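Local coordinates for CyaB (Pseudomonas aeruginosa, PDB 3R5G), which probably makes cyclic AMP from ATP as an adenylyl cyclase, the chain being the class III-type catalytic domain of a longer membrane-anchored protein, at residues I154-S157 and H158-S162; G136-V139 and N140-S143. One frame throughout, in Å; residues are numbered along the deposited sequence.

Interaction 1 (I154-S157 and H158-S162); sequences ILIS and HETYS
Ser-157 turns the chain from strand 154-157 directly into helix 158-164, the short axes of 154-157 and 158-162 standing at 92°, and its carbonyl closes the first helical turn: Tyr-161 N donates to Ser-157 O at 2.9 Å, nearly straight at 175°. Ser-157 is also the N-cap. Its OG stands between the backbone N and the carbonyl carbon (chi1 70°), which swings it over the start of the helix to accept a weak capping bond from Thr-160 N, 3.4 Å from that OG. Thr-160 OG1 approaches the same hydroxyl at a long 3.4 Å from Ser-157 OG, a weak contact; the stronger polar partners of both side chains lie at the end of the neighbouring strand 109-116, Asn-115 for Ser-157 and Thr-116 for Thr-160. On the apolar side of the bend, Ile-156 lies against the first turn. Its CB meets Thr-160 CB at 4.1 Å, while CD1, at the end of an extended chain, rests against the backbone of Tyr-161, 3.6 Å from its CA and 3.8 Å from its CB. The tyrosine ring itself leads away and stacks on Tyr-188. Farther out, Ser-162 OG donates to His-158 O at 2.9 Å from above the carbonyl plane, on the face opposite Ser-162 N. The buried Ser-157 and Thr-160 hydroxyls are thus satisfied by the helix start and strand 109-116, His-158 and Glu-159 face outward, and isoleucine packs across the bend.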
# COMPACT_ATOMS: atom_id res chain seq x y z
N ILE A 154 5.18 -2.32 18.19
CA ILE A 154 5.68 -1.21 17.44
C ILE A 154 7.14 -1.54 17.18
O ILE A 154 8.02 -1.55 18.12
CB ILE A 154 5.63 0.07 18.28
CG1 ILE A 154 4.24 0.33 18.64
CG2 ILE A 154 6.22 1.24 17.47
CD1 ILE A 154 4.01 1.56 19.62
N LEU A 155 7.45 -1.70 15.92
CA LEU A 155 8.84 -2.03 15.54
C LEU A 155 9.52 -0.83 14.94
O LEU A 155 8.90 -0.15 14.06
CB LEU A 155 8.94 -3.14 14.48
CG LEU A 155 8.56 -4.53 14.94
CD1 LEU A 155 8.99 -5.57 13.86
CD2 LEU A 155 9.38 -4.86 16.19
N ILE A 156 10.74 -0.47 15.31
CA ILE A 156 11.43 0.67 14.77
C ILE A 156 12.82 0.24 14.32
O ILE A 156 13.37 -0.80 14.81
CB ILE A 156 11.57 1.76 15.87
CG1 ILE A 156 12.47 1.38 17.08
CG2 ILE A 156 10.18 2.14 16.34
CD1 ILE A 156 12.81 2.54 18.03
N SER A 157 13.41 0.99 13.45
CA SER A 157 14.80 0.76 12.99
C SER A 157 15.77 1.38 13.94
O SER A 157 15.48 2.11 14.90
CB SER A 157 14.92 1.35 11.60
OG SER A 157 14.86 2.79 11.76
N HIS A 158 17.04 1.03 13.73
CA HIS A 158 18.11 1.59 14.52
C HIS A 158 18.28 3.10 14.42
O HIS A 158 18.55 3.73 15.41
CB HIS A 158 19.41 0.86 14.14
CG HIS A 158 20.57 1.30 14.98
ND1 HIS A 158 20.74 0.88 16.29
CD2 HIS A 158 21.55 2.20 14.74
CE1 HIS A 158 21.80 1.47 16.81
NE2 HIS A 158 22.32 2.27 15.88
N GLU A 159 18.09 3.65 13.21
CA GLU A 159 18.13 5.10 13.08
C GLU A 159 17.06 5.74 14.01
O GLU A 159 17.37 6.75 14.64
CB GLU A 159 17.88 5.48 11.60
CG GLU A 159 18.23 6.95 11.37
CD GLU A 159 19.77 7.20 11.38
OE1 GLU A 159 20.57 6.24 11.22
OE2 GLU A 159 20.17 8.38 11.58
N THR A 160 15.84 5.19 14.03
CA THR A 160 14.85 5.80 14.88
C THR A 160 15.25 5.62 16.33
O THR A 160 15.09 6.48 17.17
CB THR A 160 13.49 5.17 14.58
OG1 THR A 160 13.15 5.35 13.20
CG2 THR A 160 12.38 5.78 15.44
N TYR A 161 15.60 4.38 16.70
CA TYR A 161 16.05 4.10 18.08
C TYR A 161 17.10 5.07 18.53
O TYR A 161 17.01 5.57 19.67
CB TYR A 161 16.58 2.62 18.13
CG TYR A 161 17.36 2.37 19.40
CD1 TYR A 161 16.69 2.17 20.58
CD2 TYR A 161 18.79 2.31 19.39
CE1 TYR A 161 17.42 1.99 21.78
CE2 TYR A 161 19.48 2.09 20.58
CZ TYR A 161 18.79 1.92 21.73
OH TYR A 161 19.45 1.78 22.93
N SER A 162 18.09 5.33 17.66
CA SER A 162 19.22 6.27 18.00
C SER A 162 18.75 7.65 18.44
O SER A 162 19.37 8.27 19.29
CB SER A 162 20.19 6.44 16.83
OG SER A 162 20.77 5.15 16.70

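Interaction 2 (G136-V139 and N140-S143); sequences GREV and NLAS
Gly-136 O receives Asn-140 N at 3.0 Å and opens the ladder of helical bonds; Leu-141 N follows onto Arg-137 O at 2.9 Å with an N-H...O angle of 138°. Next to the first of these, a water ties the N-cap residue to the side chain one turn on: it accepts from Gly-136 N at 3.0 Å and donates to Asn-140 OD1 at 2.8 Å. The asparagine can reach it because its CG lies beside the backbone N (chi1 -70°), which carries the amide back alongside the Gly-136 carbonyl. Its other end, ND2, hydrogen-bonds to Thr-21 OG1 of the second subunit, so one flat group serves both the helix start and the dimer contact; Arg-137 N bonds to Glu-25 of that subunit. Two longer rungs come next, Ala-142 N to Glu-138 O, which is weak, and Ser-143 N to Val-139 O at 3.3 Å. Glu-138 curls so that its OE1 comes 4.2 Å from Leu-141 CD2, but that oxygen is hydrogen-bonded to Asn-115 ND2. Packing lies on the inner side: Val-139 and Ala-142 rest on Phe-14 of strand 6-18, and Leu-141 presses on Phe-181 and Asn-115. These are the opening two turns of helix 137-148, led by a glycine at the N-cap straight after strand 129-135, at the dimer interface where class III cyclases form their active sites.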
# COMPACT_ATOMS: atom_id res chain seq x y z
N GLY A 136 10.74 6.57 -1.44
CA GLY A 136 12.13 6.32 -1.23
C GLY A 136 12.32 5.02 -0.46
O GLY A 136 11.33 4.45 0.12
N ARG A 137 13.53 4.50 -0.51
CA ARG A 137 13.89 3.30 0.27
C ARG A 137 13.51 3.36 1.75
O ARG A 137 13.14 2.35 2.33
CB ARG A 137 15.38 3.02 0.07
CG ARG A 137 15.95 1.81 0.69
CD ARG A 137 17.46 1.70 0.20
NE ARG A 137 18.40 2.62 0.85
CZ ARG A 137 19.64 2.27 1.27
NH1 ARG A 137 20.07 1.01 1.15
NH2 ARG A 137 20.44 3.18 1.85
N GLU A 138 13.63 4.55 2.35
CA GLU A 138 13.39 4.73 3.78
C GLU A 138 11.91 4.70 4.06
O GLU A 138 11.45 4.23 5.11
CB GLU A 138 14.00 6.05 4.23
CG GLU A 138 15.56 6.14 4.10
CD GLU A 138 16.39 5.24 4.95
OE1 GLU A 138 15.93 4.51 5.79
OE2 GLU A 138 17.63 5.20 4.69
N VAL A 139 11.09 5.10 3.08
CA VAL A 139 9.68 4.91 3.20
C VAL A 139 9.32 3.39 3.12
O VAL A 139 8.53 2.87 3.92
CB VAL A 139 8.88 5.66 2.09
CG1 VAL A 139 7.41 5.46 2.25
CG2 VAL A 139 9.27 7.10 2.00
N ASN A 140 9.92 2.69 2.17
CA ASN A 140 9.63 1.29 2.03
C ASN A 140 10.12 0.53 3.27
O ASN A 140 9.41 -0.41 3.64
CB ASN A 140 10.42 0.74 0.85
CG ASN A 140 9.91 1.26 -0.47
OD1 ASN A 140 8.90 2.01 -0.51
ND2 ASN A 140 10.58 0.89 -1.53
N LEU A 141 11.18 1.00 3.90
CA LEU A 141 11.71 0.25 5.13
C LEU A 141 10.68 0.35 6.26
O LEU A 141 10.38 -0.58 6.94
CB LEU A 141 13.10 0.68 5.51
CG LEU A 141 13.63 0.01 6.80
CD1 LEU A 141 13.70 -1.52 6.62
CD2 LEU A 141 14.98 0.61 7.12
N ALA A 142 10.00 1.52 6.43
CA ALA A 142 8.92 1.61 7.44
C ALA A 142 7.79 0.64 7.16
O ALA A 142 7.28 0.03 8.06
CB ALA A 142 8.34 3.04 7.58
N SER A 143 7.39 0.54 5.90
CA SER A 143 6.39 -0.40 5.47
C SER A 143 6.80 -1.86 5.75
O SER A 143 5.98 -2.67 6.24
CB SER A 143 6.08 -0.18 3.99
OG SER A 143 5.11 -1.19 3.65
O HOH W 1 8.68 4.46 -1.90

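How the interactions relate
The two contacts come in series along the chain, helix 137-148 leading into strand 154-157, with centres 13 Å apart and nearest atoms about 5 Å. Both are strand-to-helix starts and both are partly buried, yet they are built differently. Interaction 1 caps its helix with a serine hydroxyl and packs isoleucine across the bend, within a single subunit; interaction 2 has a glycine at the N-cap position, with no side chain to cap, a bridging water, and an asparagine that reaches Thr-21 of the second subunit. Asn-115 of strand 109-116 bonds Ser-157 through OD1 and Glu-138 through ND2, so one side-chain amide links both helix starts. Interaction 2 faces the dimer, whereas interaction 1 sits between strands 109-116 and 185-190.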